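PDB 2O20: catabolite control protein A from Lactococcus lactis, which probably acts as a global transcriptional regulator of carbon catabolite repression and activation, binding DNA as a member of the LacI family. Local coordinates for residues G67-T72 and D121-M126; P71-T76 and L98-N103; L231-L236 and M259-K264; R238-A243 and E267-I272; T288-P293 and L321-F326. The protein carries 1 engineered substitution. One frame throughout, in Å; residues are numbered along the deposited sequence.

Overall arrangement
Interaction 1 is wholly buried: two parallel strands inside the six-stranded sheet. Interaction 2 starts from the same stretch and lies at the ends of strands 65-70 and 95-100, where polar loops meet the second subunit. Interactions 3 and 4 belong to the other lobe, around the four-stranded sheet, and touch each other. Interaction 4 is a buried strand pair with an aromatic ring against the backbone, whereas interaction 3 is a surface contact of helix 225-237 with the end of helix 248-260, held by charge. Interaction 5 is a partly buried antiparallel pair. It touches interaction 4 through packing of Ile271 and Ile272 on segment 288-293.

Interaction 1: residues G67-T72 and D121-M126; sequences GVILPT and DGIVYM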
# COMPACT_ATOMS: atom_id res chain seq x y z
N GLY D 67 -4.00 15.48 -14.57
CA GLY D 67 -5.02 14.63 -13.91
C GLY D 67 -4.60 13.17 -13.93
O GLY D 67 -4.28 12.62 -14.98
N VAL D 68 -4.63 12.52 -12.76
CA VAL D 68 -4.28 11.09 -12.65
C VAL D 68 -5.42 10.33 -12.00
O VAL D 68 -5.81 10.61 -10.87
CB VAL D 68 -2.99 10.87 -11.80
CG1 VAL D 68 -2.56 9.41 -11.81
CG2 VAL D 68 -1.84 11.77 -12.29
N ILE D 69 -5.94 9.35 -12.73
CA ILE D 69 -7.05 8.51 -12.29
C ILE D 69 -6.50 7.13 -12.02
O ILE D 69 -5.81 6.57 -12.87
CB ILE D 69 -8.13 8.38 -13.37
CG1 ILE D 69 -8.53 9.77 -13.84
CG2 ILE D 69 -9.34 7.58 -12.79
CD1 ILE D 69 -9.49 9.81 -14.96
N LEU D 70 -6.80 6.61 -10.83
CA LEU D 70 -6.40 5.25 -10.45
C LEU D 70 -7.52 4.65 -9.61
O LEU D 70 -8.29 5.40 -9.02
CB LEU D 70 -5.07 5.24 -9.65
CG LEU D 70 -5.01 5.98 -8.30
CD1 LEU D 70 -3.78 5.49 -7.45
CD2 LEU D 70 -4.93 7.50 -8.44
N PRO D 71 -7.66 3.31 -9.62
CA PRO D 71 -8.74 2.70 -8.82
C PRO D 71 -8.68 3.12 -7.34
O PRO D 71 -9.66 3.60 -6.78
CB PRO D 71 -8.46 1.22 -9.00
CG PRO D 71 -7.93 1.14 -10.36
CD PRO D 71 -7.00 2.29 -10.45
N THR D 72 -7.52 2.94 -6.72
CA THR D 72 -7.36 3.36 -5.32
C THR D 72 -5.90 3.52 -4.93
O THR D 72 -5.02 2.78 -5.38
CB THR D 72 -8.07 2.37 -4.32
OG1 THR D 72 -7.87 2.80 -2.96
CG2 THR D 72 -7.54 0.97 -4.49
N ASP D 121 -4.43 19.77 -18.41
CA ASP D 121 -3.65 19.82 -19.63
C ASP D 121 -3.34 18.42 -20.19
O ASP D 121 -3.03 18.26 -21.37
CB ASP D 121 -2.36 20.62 -19.38
CG ASP D 121 -2.65 22.04 -18.95
OD1 ASP D 121 -2.98 22.83 -19.84
OD2 ASP D 121 -2.62 22.38 -17.74
N GLY D 122 -3.42 17.41 -19.32
CA GLY D 122 -3.12 16.05 -19.68
C GLY D 122 -3.60 15.08 -18.60
O GLY D 122 -3.74 15.46 -17.45
N ILE D 123 -3.87 13.84 -19.01
CA ILE D 123 -4.42 12.79 -18.13
C ILE D 123 -3.56 11.51 -18.20
O ILE D 123 -3.22 11.05 -19.28
CB ILE D 123 -5.93 12.46 -18.53
CG1 ILE D 123 -6.81 13.66 -18.22
CG2 ILE D 123 -6.47 11.27 -17.78
CD1 ILE D 123 -8.16 13.66 -18.91
N VAL D 124 -3.24 10.96 -17.04
CA VAL D 124 -2.72 9.60 -16.94
C VAL D 124 -3.84 8.71 -16.38
O VAL D 124 -4.40 9.01 -15.33
CB VAL D 124 -1.53 9.51 -15.98
CG1 VAL D 124 -1.01 8.07 -15.87
CG2 VAL D 124 -0.40 10.48 -16.40
N TYR D 125 -4.17 7.65 -17.12
CA TYR D 125 -5.21 6.71 -16.71
C TYR D 125 -4.64 5.36 -16.31
O TYR D 125 -3.86 4.76 -17.05
CB TYR D 125 -6.19 6.48 -17.85
CG TYR D 125 -7.26 5.45 -17.54
CD1 TYR D 125 -8.45 5.82 -16.94
CD2 TYR D 125 -7.05 4.09 -17.80
CE1 TYR D 125 -9.42 4.87 -16.62
CE2 TYR D 125 -8.02 3.13 -17.49
CZ TYR D 125 -9.18 3.52 -16.90
OH TYR D 125 -10.15 2.55 -16.60
N MET D 126 -5.12 4.86 -15.18
CA MET D 126 -4.82 3.54 -14.66
C MET D 126 -6.15 2.93 -14.26
O MET D 126 -7.04 3.62 -13.79
CB MET D 126 -3.91 3.64 -13.43
CG MET D 126 -2.44 3.87 -13.67
SD MET D 126 -1.62 4.29 -12.09
CE MET D 126 -1.78 6.05 -12.13
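The CG1 methyl of Val68 presses on the CE methyl of Met126 at 3.5 Å, tighter than usual for two carbons. The two side chains cross at a slant. Met126 is bent at its last torsion (chi3 -90°), which folds CE back toward segment 67-72. CE also comes 4.2 Å from Leu70 CB. Val68 CG1 lies anti to its own backbone N (chi1 -174°) and also packs on Val124 CB. Ile69 and Tyr125 project from the other face of the sheet. Ile69 CB approaches the Tyr125 ring obliquely at CD1, and Ile69 CD1 reaches Ile123 CG2. The Tyr125 hydroxyl is hydrogen-bonded to Glu108. Gly67 pairs with Ile123 without a side chain of its own.

The backbones alternate donors and acceptors. Gly67 N bonds to Gly122 O at 2.9 Å, and Val124 N to Gly67 O at 2.8 Å. Ile69 N then bonds to Val124 O at 3.0 Å, and Met126 N to Ile69 O. Helix 105-118 packs on Ile69 and Ile123, and helix 76-91 on Leu70 and Met126. This is the parallel strand pairing of a three-layer alpha/beta sandwich, the Rossmann-like core of a periplasmic-binding-protein domain.

Interaction 2: residues P71-T76 and L98-N103; sequences PTITST and LANSDN
The carboxamide of Asn100 overlaps the backbone of Thr72 and Ile73, with OD1 3.4 Å from Thr72 CA. The same OD1 accepts a hydrogen bond from Ile73 N at 3.0 Å. The N-H arrives tilted 29° from the carbonyl plane of the amide. Asn100 CG sits beside its own backbone N (chi1 -64°), and the amide extends across to the loop. An alanine here removes the acceptor of Ile73 N, and the loop would probably be held less firmly against the strand. Asn100 ND2 makes a weak hydrogen bond to Asp86 of the second subunit.

The contact lies where strands 65-70 and 95-100 of the parallel sheet run out into loops. The loop at 72-75 forms a type I turn, and Ser75 then caps helix 76-91. After strand 95-100, Ser101 OG accepts from Asn103 N at 3.0 Å, an ST turn, and rests 3.3 Å from Pro71 CA. Asp102 N donates to Pro71 O at 2.7 Å, in the carbonyl plane and on a lone pair. Farther back along the strand, Ile73 CD1 meets Leu98 CD1 at 4.3 Å, and Ile73 packs on Ile73 of the second subunit. Asp102 forms salt bridges with Lys107 and with Arg83 of the second subunit.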
# COMPACT_ATOMS: atom_id res chain seq x y z
N PRO D 71 -7.66 3.31 -9.62
CA PRO D 71 -8.74 2.70 -8.82
C PRO D 71 -8.68 3.12 -7.34
O PRO D 71 -9.66 3.60 -6.78
CB PRO D 71 -8.46 1.22 -9.00
CG PRO D 71 -7.93 1.14 -10.36
CD PRO D 71 -7.00 2.29 -10.45
N THR D 72 -7.52 2.94 -6.72
CA THR D 72 -7.36 3.36 -5.32
C THR D 72 -5.90 3.52 -4.93
O THR D 72 -5.02 2.78 -5.38
CB THR D 72 -8.07 2.37 -4.32
OG1 THR D 72 -7.87 2.80 -2.96
CG2 THR D 72 -7.54 0.97 -4.49
N ILE D 73 -5.66 4.54 -4.12
CA ILE D 73 -4.36 4.79 -3.51
C ILE D 73 -3.87 3.67 -2.56
O ILE D 73 -2.64 3.52 -2.34
CB ILE D 73 -4.40 6.19 -2.78
CG1 ILE D 73 -3.00 6.73 -2.57
CG2 ILE D 73 -5.18 6.12 -1.51
CD1 ILE D 73 -2.43 7.32 -3.84
N THR D 74 -4.79 2.86 -2.03
CA THR D 74 -4.42 1.70 -1.21
C THR D 74 -3.97 0.45 -1.99
O THR D 74 -3.62 -0.55 -1.38
CB THR D 74 -5.59 1.28 -0.28
OG1 THR D 74 -6.69 0.87 -1.09
CG2 THR D 74 -5.99 2.41 0.64
N SER D 75 -3.95 0.50 -3.31
CA SER D 75 -3.18 -0.50 -4.10
C SER D 75 -1.73 -0.07 -4.19
O SER D 75 -1.45 0.98 -4.81
CB SER D 75 -3.70 -0.64 -5.54
OG SER D 75 -2.75 -1.36 -6.36
N THR D 76 -0.80 -0.86 -3.64
CA THR D 76 0.60 -0.46 -3.71
C THR D 76 1.13 -0.55 -5.15
O THR D 76 2.11 0.10 -5.45
CB THR D 76 1.54 -1.26 -2.78
OG1 THR D 76 1.51 -2.65 -3.09
CG2 THR D 76 1.19 -1.03 -1.34
N LEU D 98 -4.88 13.85 -8.03
CA LEU D 98 -5.12 12.42 -8.02
C LEU D 98 -6.58 12.13 -7.71
O LEU D 98 -7.16 12.73 -6.80
CB LEU D 98 -4.23 11.72 -6.97
CG LEU D 98 -2.71 11.96 -6.96
CD1 LEU D 98 -2.10 11.15 -5.83
CD2 LEU D 98 -2.05 11.60 -8.26
N ALA D 99 -7.17 11.18 -8.42
CA ALA D 99 -8.57 10.84 -8.19
C ALA D 99 -8.72 9.32 -8.10
O ALA D 99 -8.16 8.60 -8.92
CB ALA D 99 -9.40 11.38 -9.29
N ASN D 100 -9.48 8.86 -7.12
CA ASN D 100 -9.76 7.44 -6.95
C ASN D 100 -11.07 7.08 -7.65
O ASN D 100 -12.10 7.72 -7.39
CB ASN D 100 -9.93 7.09 -5.46
CG ASN D 100 -8.65 7.32 -4.65
OD1 ASN D 100 -7.61 6.68 -4.88
ND2 ASN D 100 -8.73 8.25 -3.70
N SER D 101 -11.03 6.07 -8.50
CA SER D 101 -12.19 5.62 -9.27
C SER D 101 -12.86 4.35 -8.73
O SER D 101 -13.97 4.05 -9.15
CB SER D 101 -11.78 5.32 -10.70
OG SER D 101 -11.07 4.09 -10.77
N ASP D 102 -12.14 3.60 -7.88
CA ASP D 102 -12.58 2.28 -7.39
C ASP D 102 -12.95 1.33 -8.54
O ASP D 102 -13.76 0.41 -8.37
CB ASP D 102 -13.74 2.42 -6.39
CG ASP D 102 -13.35 3.22 -5.15
OD1 ASP D 102 -12.37 2.82 -4.48
OD2 ASP D 102 -13.98 4.25 -4.88
N ASN D 103 -12.35 1.56 -9.72
CA ASN D 103 -12.72 0.84 -10.94
C ASN D 103 -14.22 0.83 -11.31
O ASN D 103 -14.72 -0.14 -11.90
CB ASN D 103 -12.22 -0.60 -10.82
CG ASN D 103 -10.85 -0.77 -11.36
OD1 ASN D 103 -10.05 -1.46 -10.76
ND2 ASN D 103 -10.56 -0.17 -12.52

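Interaction 3: residues L231-L236 and M259-K264; sequences LAERLL and MDKGVK. With SO4 (sulfate ion), chain K.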
# COMPACT_ATOMS: atom_id res chain seq x y z
N LEU D 231 -10.77 -18.34 -3.67
CA LEU D 231 -10.50 -19.22 -4.77
C LEU D 231 -9.77 -20.51 -4.38
O LEU D 231 -9.83 -21.49 -5.13
CB LEU D 231 -9.63 -18.49 -5.83
CG LEU D 231 -10.42 -17.57 -6.76
CD1 LEU D 231 -9.47 -16.88 -7.72
CD2 LEU D 231 -11.46 -18.34 -7.56
N ALA D 232 -9.05 -20.49 -3.27
CA ALA D 232 -8.16 -21.60 -2.91
C ALA D 232 -8.86 -22.97 -3.04
O ALA D 232 -8.37 -23.85 -3.75
CB ALA D 232 -7.56 -21.43 -1.53
N GLU D 233 -10.00 -23.13 -2.37
CA GLU D 233 -10.65 -24.44 -2.38
C GLU D 233 -11.18 -24.81 -3.78
O GLU D 233 -11.27 -26.03 -4.13
CB GLU D 233 -11.73 -24.52 -1.29
CG GLU D 233 -12.11 -25.92 -0.91
CD GLU D 233 -11.01 -26.69 -0.18
OE1 GLU D 233 -10.95 -27.92 -0.32
OE2 GLU D 233 -10.21 -26.07 0.54
N ARG D 234 -11.50 -23.78 -4.59
CA ARG D 234 -12.00 -23.99 -5.95
C ARG D 234 -10.92 -24.61 -6.84
O ARG D 234 -11.20 -25.45 -7.64
CB ARG D 234 -12.50 -22.69 -6.58
CG ARG D 234 -13.59 -21.99 -5.78
CD ARG D 234 -14.85 -22.83 -5.66
NE ARG D 234 -15.27 -22.72 -4.27
CZ ARG D 234 -15.15 -23.64 -3.32
NH1 ARG D 234 -14.72 -24.87 -3.56
NH2 ARG D 234 -15.54 -23.31 -2.11
N LEU D 235 -9.68 -24.16 -6.66
CA LEU D 235 -8.53 -24.69 -7.37
C LEU D 235 -8.23 -26.13 -6.91
O LEU D 235 -8.02 -27.01 -7.72
CB LEU D 235 -7.32 -23.79 -7.19
CG LEU D 235 -7.20 -22.62 -8.21
CD1 LEU D 235 -8.25 -21.58 -8.02
CD2 LEU D 235 -5.85 -21.96 -8.17
N LEU D 236 -8.21 -26.34 -5.59
CA LEU D 236 -7.93 -27.67 -5.02
C LEU D 236 -8.96 -28.69 -5.50
O LEU D 236 -8.54 -29.81 -5.88
CB LEU D 236 -7.89 -27.66 -3.48
CG LEU D 236 -6.74 -26.83 -2.85
CD1 LEU D 236 -6.86 -26.73 -1.39
CD2 LEU D 236 -5.39 -27.45 -3.22
N MET D 259 -1.85 -21.62 2.95
CA MET D 259 -1.18 -21.77 4.25
C MET D 259 -2.16 -21.99 5.44
O MET D 259 -1.89 -22.81 6.32
CB MET D 259 -0.25 -20.60 4.54
CG MET D 259 0.84 -20.33 3.51
SD MET D 259 1.96 -21.77 3.26
CE MET D 259 2.70 -21.92 4.85
N ASP D 260 -3.30 -21.30 5.43
CA ASP D 260 -4.35 -21.44 6.47
C ASP D 260 -4.91 -22.89 6.53
O ASP D 260 -5.20 -23.40 7.63
CB ASP D 260 -5.44 -20.40 6.15
CG ASP D 260 -6.50 -20.26 7.26
OD1 ASP D 260 -7.71 -20.26 6.92
OD2 ASP D 260 -6.13 -20.22 8.43
N LYS D 261 -4.95 -23.54 5.38
CA LYS D 261 -5.47 -24.91 5.18
C LYS D 261 -4.42 -26.02 5.36
O LYS D 261 -4.76 -27.23 5.25
CB LYS D 261 -6.06 -24.99 3.77
CG LYS D 261 -7.29 -24.14 3.55
CD LYS D 261 -7.69 -23.96 2.06
CE LYS D 261 -9.02 -23.16 2.05
NZ LYS D 261 -10.16 -24.06 2.36
N GLY D 262 -3.15 -25.64 5.59
CA GLY D 262 -2.06 -26.61 5.76
C GLY D 262 -1.57 -27.30 4.50
O GLY D 262 -1.00 -28.37 4.54
N VAL D 263 -1.84 -26.69 3.36
CA VAL D 263 -1.35 -27.16 2.08
C VAL D 263 0.14 -26.86 2.02
O VAL D 263 0.55 -25.79 2.43
CB VAL D 263 -2.12 -26.47 0.92
CG1 VAL D 263 -1.45 -26.75 -0.43
CG2 VAL D 263 -3.58 -26.93 0.92
N LYS D 264 0.94 -27.82 1.56
CA LYS D 264 2.38 -27.61 1.55
C LYS D 264 2.82 -26.77 0.37
O LYS D 264 2.62 -27.16 -0.79
CB LYS D 264 3.13 -28.94 1.56
CG LYS D 264 2.88 -29.77 2.77
CD LYS D 264 3.54 -31.13 2.57
CE LYS D 264 3.76 -31.88 3.86
NZ LYS D 264 4.87 -32.90 3.70
S SO4 K . -13.69 -22.64 1.75
O1 SO4 K . -13.75 -24.09 1.58
O2 SO4 K . -12.31 -22.14 1.89
O3 SO4 K . -14.37 -22.11 0.59
O4 SO4 K . -14.35 -22.21 2.99
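The amine NZ of Lys261 is gripped by two anionic groups. Glu233 OE2 forms a salt bridge with Lys261 NZ at 2.7 Å. Sulfate O2 accepts a hydrogen bond from Lys261 NZ at 2.9 Å. Lys261 NZ meets the anti side of Glu233 OE2, 25° out of the carboxylate plane. The lysine runs extended until its last torsion (chi4 -79°), where it turns NZ to both partners. A bend at chi2 (68°) brings the Glu233 carboxylate to the amine.

The sulfate is probably from the crystallisation liquor. Its O3 lies 3.2 Å from Arg234 NH2, and its O1 is 3.5 Å from Glu233 CG. The positive charges of Lys261 and Arg234 are likely to help hold it, while Arg234 also forms a salt bridge with Glu237.

Helices 225-237 and 248-260 flank the same parallel sheet in the periplasmic-binding-protein fold. Helix 248-260 is ended by a Schellman motif at Gly262, and Val263 follows. Leu236 CD1 meets Val263 CG2 at 4.0 Å as the two side chains pass alongside, pointing opposite ways. Ala232 CB touches the shaft of Lys261, 4.2 Å from its CE, and packs on Leu254, Ala257 and Met258 of helix 248-260.

Interaction 4: residues R238-A243 and E267-I272; sequences RGATSA and EDFEII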
# COMPACT_ATOMS: atom_id res chain seq x y z
N ARG D 238 -10.68 -28.83 -8.20
CA ARG D 238 -10.40 -29.20 -9.58
C ARG D 238 -9.04 -29.89 -9.80
O ARG D 238 -8.71 -30.25 -10.94
CB ARG D 238 -10.56 -27.95 -10.43
CG ARG D 238 -11.99 -27.41 -10.32
CD ARG D 238 -12.32 -26.39 -11.42
NE ARG D 238 -13.23 -25.26 -11.11
CZ ARG D 238 -13.75 -24.85 -9.92
NH1 ARG D 238 -13.59 -25.52 -8.77
NH2 ARG D 238 -14.51 -23.75 -9.89
N GLY D 239 -8.28 -30.12 -8.73
CA GLY D 239 -6.96 -30.77 -8.82
C GLY D 239 -5.82 -29.93 -9.39
O GLY D 239 -4.78 -30.47 -9.78
N ALA D 240 -5.98 -28.61 -9.42
CA ALA D 240 -4.88 -27.72 -9.78
C ALA D 240 -3.77 -27.89 -8.73
O ALA D 240 -4.05 -28.03 -7.53
CB ALA D 240 -5.36 -26.29 -9.83
N THR D 241 -2.52 -27.91 -9.19
CA THR D 241 -1.37 -28.00 -8.28
C THR D 241 -0.49 -26.76 -8.30
O THR D 241 0.52 -26.72 -7.61
CB THR D 241 -0.48 -29.22 -8.58
OG1 THR D 241 0.01 -29.13 -9.94
CG2 THR D 241 -1.27 -30.53 -8.34
N SER D 242 -0.88 -25.77 -9.09
CA SER D 242 -0.17 -24.51 -9.17
C SER D 242 -1.05 -23.47 -9.84
O SER D 242 -2.09 -23.80 -10.43
CB SER D 242 1.13 -24.68 -9.93
OG SER D 242 0.88 -25.15 -11.26
N ALA D 243 -0.64 -22.21 -9.75
CA ALA D 243 -1.33 -21.12 -10.38
C ALA D 243 -0.40 -19.96 -10.74
O ALA D 243 0.50 -19.62 -9.97
CB ALA D 243 -2.40 -20.62 -9.45
N GLU D 267 5.79 -27.60 -2.07
CA GLU D 267 5.85 -29.04 -2.35
C GLU D 267 4.62 -29.58 -3.08
O GLU D 267 4.78 -30.36 -4.05
CB GLU D 267 6.06 -29.82 -1.05
CG GLU D 267 7.46 -29.63 -0.41
CD GLU D 267 7.66 -28.34 0.44
OE1 GLU D 267 6.69 -27.55 0.72
OE2 GLU D 267 8.84 -28.12 0.83
N ASP D 268 3.43 -29.18 -2.62
CA ASP D 268 2.15 -29.62 -3.18
C ASP D 268 1.38 -28.55 -3.95
O ASP D 268 0.45 -28.86 -4.71
CB ASP D 268 1.27 -30.18 -2.06
CG ASP D 268 1.83 -31.45 -1.45
OD1 ASP D 268 2.62 -32.16 -2.12
OD2 ASP D 268 1.48 -31.77 -0.31
N PHE D 269 1.74 -27.29 -3.74
CA PHE D 269 1.08 -26.18 -4.45
C PHE D 269 2.07 -25.02 -4.66
O PHE D 269 2.74 -24.62 -3.71
CB PHE D 269 -0.19 -25.68 -3.76
CG PHE D 269 -1.13 -24.96 -4.72
CD1 PHE D 269 -2.16 -25.66 -5.36
CD2 PHE D 269 -0.95 -23.64 -5.01
CE1 PHE D 269 -2.98 -25.00 -6.28
CE2 PHE D 269 -1.74 -22.99 -5.96
CZ PHE D 269 -2.77 -23.68 -6.57
N GLU D 270 2.14 -24.52 -5.89
CA GLU D 270 3.07 -23.46 -6.26
C GLU D 270 2.31 -22.26 -6.84
O GLU D 270 1.29 -22.43 -7.48
CB GLU D 270 4.06 -23.94 -7.32
CG GLU D 270 4.94 -25.14 -6.93
CD GLU D 270 5.98 -25.44 -7.99
OE1 GLU D 270 6.85 -24.59 -8.25
OE2 GLU D 270 5.90 -26.54 -8.60
N ILE D 271 2.81 -21.07 -6.56
CA ILE D 271 2.16 -19.82 -6.96
C ILE D 271 3.20 -18.84 -7.57
O ILE D 271 4.29 -18.64 -7.03
CB ILE D 271 1.46 -19.10 -5.77
CG1 ILE D 271 0.41 -20.01 -5.13
CG2 ILE D 271 0.79 -17.79 -6.24
CD1 ILE D 271 -0.19 -19.48 -3.83
N ILE D 272 2.83 -18.23 -8.69
CA ILE D 272 3.62 -17.14 -9.29
C ILE D 272 2.68 -15.94 -9.45
O ILE D 272 1.61 -16.06 -10.04
CB ILE D 272 4.24 -17.56 -10.67
CG1 ILE D 272 5.10 -18.81 -10.51
CG2 ILE D 272 5.07 -16.35 -11.24
CD1 ILE D 272 5.70 -19.35 -11.82
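The ring of Phe269 lies with one face against the backbone of Thr241 and Ser242. Thr241 C is 3.5 Å above the ring plane and Ser242 N is 3.6 Å above it, both nearer the ring's periphery than its centre. At the edge, Ala240 O is 3.4 Å from CE1 of Phe269. Ile271 CG1, two residues on, also lies in the plane at the edge. Ala243 CB touches Phe269 CZ at 4.2 Å. The ring is turned toward segment 238-243 because CG stands roughly opposite the backbone N of Phe269 (chi1 -158°). Leu235, Met258 and Val263 pack on it as well. An alanine in its place would probably open a gap beside the backbone of Thr241 and Ser242, leaving Leu235 of helix 225-237 and Met258 of helix 248-260 without their aromatic partner.

The strands pair in parallel. Glu270 N bonds to Thr241 O at 3.2 Å, Ala243 N to Glu270 O at 3.0 Å, and Ile272 N to Ala243 O at 3.0 Å. The two strands and helix 248-260 make a beta-alpha-beta unit. On the face away from that helix, Ser242 CB packs on Glu270 CB. The Glu270 carboxylate there is held by Lys332, Asn180 and Ser178. One face of the pair is therefore apolar and ring-filled, while the other buries a carboxylate whose charge is probably balanced by the lysine.

Interaction 5: residues T288-P293 and L321-F326; sequences TSVNQP and LDHEIF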
# COMPACT_ATOMS: atom_id res chain seq x y z
N THR D 288 7.07 -15.91 -5.17
CA THR D 288 7.61 -15.83 -6.54
C THR D 288 6.73 -14.93 -7.43
O THR D 288 5.51 -15.01 -7.39
CB THR D 288 7.75 -17.25 -7.16
OG1 THR D 288 8.71 -18.00 -6.42
CG2 THR D 288 8.22 -17.20 -8.62
N SER D 289 7.35 -14.07 -8.23
CA SER D 289 6.57 -13.10 -9.02
C SER D 289 7.30 -12.64 -10.29
O SER D 289 8.52 -12.49 -10.28
CB SER D 289 6.24 -11.86 -8.15
OG SER D 289 5.19 -11.09 -8.70
N VAL D 290 6.54 -12.39 -11.35
CA VAL D 290 6.97 -11.47 -12.39
C VAL D 290 7.23 -10.10 -11.73
O VAL D 290 6.39 -9.58 -10.96
CB VAL D 290 5.87 -11.32 -13.50
CG1 VAL D 290 6.16 -10.16 -14.46
CG2 VAL D 290 5.69 -12.64 -14.24
N ASN D 291 8.42 -9.53 -11.98
CA ASN D 291 8.75 -8.17 -11.56
C ASN D 291 8.46 -7.18 -12.70
O ASN D 291 9.14 -7.21 -13.75
CB ASN D 291 10.22 -8.08 -11.14
CG ASN D 291 10.57 -6.72 -10.51
OD1 ASN D 291 10.07 -6.36 -9.45
ND2 ASN D 291 11.46 -5.99 -11.16
N GLN D 292 7.46 -6.32 -12.51
CA GLN D 292 7.20 -5.21 -13.42
C GLN D 292 7.92 -3.99 -12.88
O GLN D 292 7.97 -3.78 -11.65
CB GLN D 292 5.71 -4.92 -13.55
CG GLN D 292 4.88 -6.09 -14.11
CD GLN D 292 3.43 -5.66 -14.37
OE1 GLN D 292 3.18 -4.52 -14.71
NE2 GLN D 292 2.49 -6.57 -14.19
N PRO D 293 8.49 -3.16 -13.78
CA PRO D 293 9.21 -1.95 -13.38
C PRO D 293 8.23 -0.80 -13.12
O PRO D 293 8.10 0.13 -13.92
CB PRO D 293 10.14 -1.72 -14.57
CG PRO D 293 9.26 -2.13 -15.73
CD PRO D 293 8.49 -3.33 -15.24
N LEU D 321 7.97 -2.09 -21.66
CA LEU D 321 9.17 -2.13 -20.83
C LEU D 321 9.51 -3.56 -20.47
O LEU D 321 8.62 -4.40 -20.35
CB LEU D 321 8.98 -1.27 -19.56
CG LEU D 321 8.60 0.21 -19.71
CD1 LEU D 321 8.66 0.91 -18.35
CD2 LEU D 321 9.45 0.94 -20.77
N ASP D 322 10.79 -3.86 -20.27
CA ASP D 322 11.18 -5.23 -19.91
C ASP D 322 10.71 -5.65 -18.51
O ASP D 322 10.46 -4.80 -17.66
CB ASP D 322 12.69 -5.39 -19.94
CG ASP D 322 13.28 -5.15 -21.31
OD1 ASP D 322 12.63 -5.47 -22.34
OD2 ASP D 322 14.40 -4.62 -21.32
N HIS D 323 10.61 -6.96 -18.27
CA HIS D 323 10.29 -7.51 -16.94
C HIS D 323 11.27 -8.67 -16.66
O HIS D 323 11.99 -9.10 -17.55
CB HIS D 323 8.86 -8.06 -16.93
CG HIS D 323 8.67 -9.26 -17.81
ND1 HIS D 323 8.44 -9.14 -19.16
CD2 HIS D 323 8.72 -10.58 -17.54
CE1 HIS D 323 8.32 -10.35 -19.68
NE2 HIS D 323 8.51 -11.24 -18.72
N GLU D 324 11.25 -9.18 -15.43
CA GLU D 324 12.02 -10.36 -15.02
C GLU D 324 11.09 -11.24 -14.18
O GLU D 324 9.99 -10.81 -13.85
CB GLU D 324 13.20 -9.95 -14.13
CG GLU D 324 14.12 -8.92 -14.71
CD GLU D 324 14.43 -7.84 -13.69
OE1 GLU D 324 13.54 -6.98 -13.45
OE2 GLU D 324 15.56 -7.86 -13.11
N ILE D 325 11.55 -12.45 -13.83
CA ILE D 325 10.88 -13.30 -12.82
C ILE D 325 11.84 -13.45 -11.67
O ILE D 325 13.02 -13.77 -11.86
CB ILE D 325 10.47 -14.67 -13.39
CG1 ILE D 325 9.37 -14.48 -14.44
CG2 ILE D 325 10.03 -15.64 -12.28
CD1 ILE D 325 8.77 -15.73 -14.99
N PHE D 326 11.36 -13.13 -10.47
CA PHE D 326 12.11 -13.35 -9.24
C PHE D 326 11.64 -14.62 -8.54
O PHE D 326 10.50 -14.67 -8.06
CB PHE D 326 11.93 -12.16 -8.29
CG PHE D 326 12.53 -10.86 -8.79
CD1 PHE D 326 13.54 -10.84 -9.77
CD2 PHE D 326 12.13 -9.67 -8.24
CE1 PHE D 326 14.06 -9.64 -10.21
CE2 PHE D 326 12.67 -8.46 -8.67
CZ PHE D 326 13.64 -8.45 -9.65
O HOH W 1 11.78 -5.38 -14.18
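The side chain of Asn291 lies over the ring of Phe326. Its CB sits over one face of the ring, 3.8 Å from the centroid, in a CH-pi contact. The amide plane is turned only 24° from the ring plane, and Asn291 CG comes 3.3 Å from Phe326 CE2. A first torsion that sets CG anti to the backbone N (chi1 -172°) places the amide there. Its ND2 donates to Glu324 OE1 at 3.2 Å, on the syn side but 34° out of the carboxylate plane. OD1 of Asn291 is hydrogen-bonded to Asn276. A water donates to Asn291 O.

Pro293, just before helix 294-309, packs its CG on Leu321 CB at 3.9 Å. Its CD lies 3.4 Å from Asp322 O.

The backbones form a short antiparallel strand pair. Ser289 and Phe326 form one hydrogen-bonded pair, with Phe326 N to Ser289 O at 2.9 Å. Asn291 N bonds to Glu324 O at 2.8 Å, and the return bond, Glu324 N to Asn291 O, is weak. Both segments lie between the two lobes, consistent with the crossover segments of the periplasmic-binding-protein fold. Val290 and Ile325 pack on the opposite face from Asn291, covered by helix 164-177, where His323 is hydrogen-bonded to Gln170. The contact thus has Val290, Ile325 and the His323 ring on the helix side, and on the other an amide held against a ring by a CH-pi contact and polar bonds.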